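Local coordinates for Alpha/beta hydrolase fold protein (Sphaerobacter thermophilus, PDB 3R0V), which probably acts as a hydrolase of the alpha/beta hydrolase family and is found with D-malate bound in a pocket, at residues D11-A16 / R58-G64; G87-G93 / P110-V116. One frame throughout, in Å; residues are numbered along the deposited sequence. Where two conformers were deposited one is given.

Contact 1 of 2, residues D11-A16 / R58-G64; sequences DGTPIA and RGRGDSG
Asp11 and Arg58 reach for each other from opposite directions, and their charged ends meet in an end-on salt bridge. Arg58 NH2 lies 2.9 Å from Asp11 OD2 and takes its syn lone pair, while Arg58 NH1 bonds to Asp11 OD1 at 3.2 Å. The match is not flat: both oxygens lie close to the guanidinium plane, yet the carboxylate is turned about 50° against it. That carboxylate is held from its own side, because Asp11 OD1 accepts from Thr13 OG1 at 2.6 Å and from Thr13 N at 3.0 Å. Thr13 crosses the arginine at about a right angle and lays its CB over one guanidinium face; its CG2, anti to the backbone N, points on to Gly64 C at 3.4 Å. A bend at chi3 (55°) brings the end of Arg58 up to Asp11, and its NE pairs with Asp77 of helix 71-84. An asparagine in place of Asp11 removes the charge opposite NH1 and NH2, and would probably leave that end of Arg58 less firmly fixed, despite Asp77. Ser63 OG accepts from Ala16 N at 2.9 Å and also bonds to Asp56 O, while Gly64 N donates to Pro14 O at 2.9 Å. The Thr13 N bond to Asp11 OD1 makes an Asx turn that leads into strand 14-16 of a two-stranded antiparallel sheet, against a loop with a type II' turn from Arg60 to Ser63.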
loop_
_atom_site.group_PDB
_atom_site.type_symbol
_atom_site.label_atom_id
_atom_site.label_comp_id
_atom_site.label_asym_id
_atom_site.label_seq_id
_atom_site.Cartn_x
_atom_site.Cartn_y
_atom_site.Cartn_z
ATOM N N ASP A 11 -10.427 -13.211 -12.373
ATOM C CA ASP A 11 -11.163 -14.314 -11.748
ATOM C C ASP A 11 -12.642 -14.026 -11.532
ATOM O O ASP A 11 -13.349 -14.821 -10.913
ATOM C CB ASP A 11 -10.492 -14.757 -10.438
ATOM C CG ASP A 11 -10.690 -13.766 -9.286
ATOM O OD1 ASP A 11 -11.319 -12.695 -9.466
ATOM O OD2 ASP A 11 -10.180 -14.065 -8.187
ATOM N N GLY A 12 -13.115 -12.906 -12.061
ATOM C CA GLY A 12 -14.520 -12.571 -11.943
ATOM C C GLY A 12 -14.888 -11.662 -10.777
ATOM O O GLY A 12 -16.013 -11.160 -10.736
ATOM N N THR A 13 -13.961 -11.428 -9.847
ATOM C CA THR A 13 -14.249 -10.598 -8.679
ATOM C C THR A 13 -14.564 -9.158 -9.069
ATOM O O THR A 13 -13.780 -8.521 -9.767
ATOM C CB THR A 13 -13.051 -10.555 -7.733
ATOM O OG1 THR A 13 -12.664 -11.893 -7.415
ATOM C CG2 THR A 13 -13.402 -9.829 -6.439
ATOM N N PRO A 14 -15.703 -8.627 -8.608
ATOM C CA PRO A 14 -15.970 -7.208 -8.873
ATOM C C PRO A 14 -15.094 -6.324 -7.987
ATOM O O PRO A 14 -15.087 -6.483 -6.754
ATOM C CB PRO A 14 -17.441 -7.049 -8.489
ATOM C CG PRO A 14 -17.695 -8.143 -7.495
ATOM C CD PRO A 14 -16.825 -9.296 -7.924
ATOM N N ILE A 15 -14.357 -5.412 -8.618
ATOM C CA ILE A 15 -13.484 -4.474 -7.918
ATOM C C ILE A 15 -14.077 -3.077 -8.028
ATOM O O ILE A 15 -14.229 -2.542 -9.132
ATOM C CB ILE A 15 -12.053 -4.484 -8.500
ATOM C CG1 ILE A 15 -11.495 -5.913 -8.486
ATOM C CG2 ILE A 15 -11.130 -3.520 -7.720
ATOM C CD1 ILE A 15 -11.282 -6.518 -7.093
ATOM N N ALA A 16 -14.430 -2.500 -6.879
ATOM C CA ALA A 16 -15.090 -1.196 -6.825
ATOM C C ALA A 16 -14.073 -0.060 -6.879
ATOM O O ALA A 16 -13.002 -0.135 -6.278
ATOM C CB ALA A 16 -15.950 -1.091 -5.552
ATOM N N ARG A 58 -9.491 -6.289 -2.995
ATOM C CA ARG A 58 -10.458 -7.362 -2.803
ATOM C C ARG A 58 -10.724 -7.662 -1.330
ATOM O O ARG A 58 -9.818 -7.606 -0.487
ATOM C CB ARG A 58 -10.090 -8.633 -3.580
ATOM C CG ARG A 58 -8.792 -9.301 -3.189
ATOM C CD ARG A 58 -8.678 -10.658 -3.877
ATOM N NE ARG A 58 -8.832 -10.492 -5.319
ATOM C CZ ARG A 58 -9.350 -11.393 -6.147
ATOM N NH1 ARG A 58 -9.439 -11.114 -7.439
ATOM N NH2 ARG A 58 -9.760 -12.576 -5.696
ATOM N N GLY A 59 -11.987 -7.946 -1.031
ATOM C CA GLY A 59 -12.412 -8.251 0.324
ATOM C C GLY A 59 -12.663 -7.024 1.172
ATOM O O GLY A 59 -12.962 -7.167 2.360
ATOM N N ARG A 60 -12.560 -5.831 0.580
ATOM C CA ARG A 60 -12.727 -4.570 1.314
ATOM C C ARG A 60 -13.736 -3.651 0.650
ATOM O O ARG A 60 -13.967 -3.721 -0.549
ATOM C CB ARG A 60 -11.398 -3.816 1.375
ATOM C CG ARG A 60 -10.231 -4.697 1.703
ATOM C CD ARG A 60 -8.957 -3.920 1.603
ATOM N NE ARG A 60 -7.830 -4.832 1.538
ATOM C CZ ARG A 60 -6.624 -4.545 2.000
ATOM N NH1 ARG A 60 -6.387 -3.356 2.557
ATOM N NH2 ARG A 60 -5.663 -5.445 1.892
ATOM N N GLY A 61 -14.303 -2.743 1.435
ATOM C CA GLY A 61 -15.163 -1.704 0.900
ATOM C C GLY A 61 -16.267 -2.300 0.055
ATOM O O GLY A 61 -17.005 -3.173 0.526
ATOM N N ASP A 62 -16.397 -1.856 -1.192
ATOM C CA ASP A 62 -17.479 -2.346 -2.045
ATOM C C ASP A 62 -17.014 -3.415 -3.019
ATOM O O ASP A 62 -17.760 -3.813 -3.911
ATOM C CB ASP A 62 -18.149 -1.192 -2.794
ATOM C CG ASP A 62 -18.882 -0.244 -1.867
ATOM O OD1 ASP A 62 -19.475 -0.715 -0.865
ATOM O OD2 ASP A 62 -18.862 0.976 -2.131
ATOM N N SER A 63 -15.784 -3.888 -2.847
ATOM C CA SER A 63 -15.292 -4.978 -3.688
ATOM C C SER A 63 -15.707 -6.347 -3.164
ATOM O O SER A 63 -15.913 -6.538 -1.961
ATOM C CB SER A 63 -13.782 -4.942 -3.801
ATOM O OG SER A 63 -13.384 -3.793 -4.531
ATOM N N GLY A 64 -15.814 -7.302 -4.079
ATOM C CA GLY A 64 -16.073 -8.683 -3.717
ATOM C C GLY A 64 -14.779 -9.400 -3.378
ATOM O O GLY A 64 -13.719 -8.773 -3.227
#

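Contact 2 of 2, residues G87-G93 / P110-V116; sequences GAAFVFG and PITRLAV
Backbone hydrogen bonds between Val91 and its neighbours Arg113 and Ala115 show the alternation of a parallel strand pair. Val91 N donates to Arg113 O at 3.0 Å, Ala115 N to Val91 O at 2.9 Å, and Gly93 N to Ala115 O. The other end repeats the pattern one residue out of step: Ala89 N bonds to Pro110 O and Thr112 N to Ala89 O, though this last donor sits 42° above the carbonyl plane. The step from Ala89 to Val91 spans two residues, that from Ile111 to Leu114 three, so 110-116 carries the extra residue of a beta bulge.

Apolar contacts occupy the face bearing Val91, Ile111 and Leu114. Val91 CG2 meets Ile111 CG2 at 3.8 Å, whereas its CG1, anti to the backbone N (chi1 168°), lies beside Leu114 CD1 at 3.9 Å; helix 96-106 packs on this face. On the other, Phe92 CD1 touches Ala115 CB, and helix 249-260 covers both residues.

Aromatic contacts gather near the bulge. In the conformer described, one of two modelled, Arg113 runs alongside Phe90, its extended chain bringing CD to 3.4 Å from Phe90 CE1, which lies at the guanidinium edge, the two planes 84° apart. Phe260 stacks on that ring. The chemistry implies two apolar faces packed under helices, main-chain bonds joining the strands, and polar Thr112 and Arg113 kept to the bulged end.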
loop_
_atom_site.group_PDB
_atom_site.type_symbol
_atom_site.label_atom_id
_atom_site.label_comp_id
_atom_site.label_asym_id
_atom_site.label_seq_id
_atom_site.Cartn_x
_atom_site.Cartn_y
_atom_site.Cartn_z
ATOM N N GLY A 87 -5.798 1.988 -19.588
ATOM C CA GLY A 87 -4.930 0.948 -20.112
ATOM C C GLY A 87 -3.481 1.062 -19.687
ATOM O O GLY A 87 -2.708 0.110 -19.843
ATOM N N ALA A 88 -3.112 2.231 -19.174
ATOM C CA ALA A 88 -1.808 2.455 -18.568
ATOM C C ALA A 88 -1.974 3.590 -17.569
ATOM O O ALA A 88 -2.860 4.437 -17.732
ATOM C CB ALA A 88 -0.784 2.839 -19.624
ATOM N N ALA A 89 -1.129 3.641 -16.552
ATOM C CA ALA A 89 -1.253 4.716 -15.587
ATOM C C ALA A 89 0.008 4.903 -14.793
ATOM O O ALA A 89 0.836 3.997 -14.697
ATOM C CB ALA A 89 -2.406 4.434 -14.635
ATOM N N PHE A 90 0.120 6.084 -14.195
ATOM C CA PHE A 90 1.046 6.315 -13.093
ATOM C C PHE A 90 0.444 5.622 -11.868
ATOM O O PHE A 90 -0.782 5.551 -11.738
ATOM C CB PHE A 90 1.148 7.809 -12.793
ATOM C CG PHE A 90 1.590 8.659 -13.955
ATOM C CD1 PHE A 90 2.436 8.166 -14.934
ATOM C CD2 PHE A 90 1.151 9.970 -14.057
ATOM C CE1 PHE A 90 2.851 8.978 -15.993
ATOM C CE2 PHE A 90 1.548 10.775 -15.111
ATOM C CZ PHE A 90 2.396 10.272 -16.088
ATOM N N VAL A 91 1.283 5.123 -10.963
ATOM C CA VAL A 91 0.768 4.459 -9.767
ATOM C C VAL A 91 1.441 5.030 -8.537
ATOM O O VAL A 91 2.653 5.229 -8.539
ATOM C CB VAL A 91 0.989 2.929 -9.818
ATOM C CG1 VAL A 91 0.720 2.284 -8.459
ATOM C CG2 VAL A 91 0.113 2.310 -10.885
ATOM N N PHE A 92 0.644 5.325 -7.507
ATOM C CA PHE A 92 1.173 5.658 -6.187
ATOM C C PHE A 92 0.712 4.591 -5.205
ATOM O O PHE A 92 -0.487 4.416 -4.999
ATOM C CB PHE A 92 0.681 7.033 -5.713
ATOM C CG PHE A 92 1.026 7.341 -4.265
ATOM C CD1 PHE A 92 2.339 7.305 -3.825
ATOM C CD2 PHE A 92 0.029 7.651 -3.348
ATOM C CE1 PHE A 92 2.659 7.577 -2.497
ATOM C CE2 PHE A 92 0.347 7.939 -2.026
ATOM C CZ PHE A 92 1.658 7.903 -1.608
ATOM N N GLY A 93 1.664 3.882 -4.599
ATOM C CA GLY A 93 1.339 2.825 -3.653
ATOM C C GLY A 93 1.766 3.192 -2.245
ATOM O O GLY A 93 2.868 3.699 -2.016
ATOM N N PRO A 110 1.229 -2.398 -17.121
ATOM C CA PRO A 110 1.508 -1.122 -17.795
ATOM C C PRO A 110 1.459 0.072 -16.848
ATOM O O PRO A 110 0.575 0.935 -16.913
ATOM C CB PRO A 110 0.418 -1.051 -18.872
ATOM C CG PRO A 110 -0.705 -1.862 -18.328
ATOM C CD PRO A 110 -0.060 -2.980 -17.537
ATOM N N ILE A 111 2.430 0.086 -15.940
ATOM C CA ILE A 111 2.666 1.190 -15.017
ATOM C C ILE A 111 3.776 2.048 -15.623
ATOM O O ILE A 111 4.893 1.559 -15.854
ATOM C CB ILE A 111 3.093 0.647 -13.631
ATOM C CG1 ILE A 111 1.977 -0.239 -13.059
ATOM C CG2 ILE A 111 3.400 1.784 -12.671
ATOM C CD1 ILE A 111 2.325 -0.961 -11.763
ATOM N N THR A 112 3.472 3.315 -15.894
ATOM C CA THR A 112 4.416 4.141 -16.638
ATOM C C THR A 112 5.380 4.923 -15.740
ATOM O O THR A 112 6.518 5.168 -16.131
ATOM C CB THR A 112 3.692 5.079 -17.598
ATOM O OG1 THR A 112 2.711 5.829 -16.874
ATOM C CG2 THR A 112 2.989 4.276 -18.690
ATOM N N ARG A 113 4.924 5.300 -14.543
ATOM C CA ARG A 113 5.755 5.919 -13.508
ATOM C C ARG A 113 5.256 5.377 -12.178
ATOM O O ARG A 113 4.060 5.190 -12.012
ATOM C CB ARG A 113 5.615 7.443 -13.517
ATOM C CG ARG A 113 6.049 8.107 -14.822
ATOM C CD ARG A 113 5.977 9.627 -14.726
ATOM N NE ARG A 113 6.534 10.262 -15.918
ATOM C CZ ARG A 113 7.742 10.814 -15.969
ATOM N NH1 ARG A 113 8.512 10.828 -14.889
ATOM N NH2 ARG A 113 8.175 11.362 -17.098
ATOM N N LEU A 114 6.163 5.142 -11.233
ATOM C CA LEU A 114 5.767 4.527 -9.965
ATOM C C LEU A 114 6.291 5.313 -8.779
ATOM O O LEU A 114 7.487 5.574 -8.710
ATOM C CB LEU A 114 6.313 3.101 -9.899
ATOM C CG LEU A 114 6.089 2.341 -8.584
ATOM C CD1 LEU A 114 4.602 2.173 -8.273
ATOM C CD2 LEU A 114 6.787 0.985 -8.631
ATOM N N ALA A 115 5.401 5.671 -7.844
ATOM C CA ALA A 115 5.801 6.293 -6.593
ATOM C C ALA A 115 5.321 5.402 -5.464
ATOM O O ALA A 115 4.200 4.883 -5.494
ATOM C CB ALA A 115 5.195 7.680 -6.472
ATOM N N VAL A 116 6.186 5.209 -4.473
ATOM C CA VAL A 116 5.847 4.373 -3.323
ATOM C C VAL A 116 6.209 5.071 -2.018
ATOM O O VAL A 116 7.258 5.711 -1.911
ATOM C CB VAL A 116 6.545 2.995 -3.403
ATOM C CG1 VAL A 116 5.997 2.171 -4.566
ATOM C CG2 VAL A 116 8.073 3.154 -3.511
#

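From the N terminus, the chain passes through strand 14-16, strands 20-21 and 25-29, helix 40-46 and strand 51-52 before contact 1 closes its loop at residues 58-64. Helix 71-84 follows, and only then does contact 2 open, closing a much shorter loop around helix 96-106 as a beta-alpha-beta unit. The two loops therefore lie in series and neither nest nor cross. Their centres are 21 Å apart, with nearest atoms about 12 Å from each other. Contact 1 ties the small N-terminal sheet to the loop after strand 51-52; contact 2 joins neighbouring strands of the main sheet, where Gly93 begins a GxSxG pattern consistent with a nucleophile elbow.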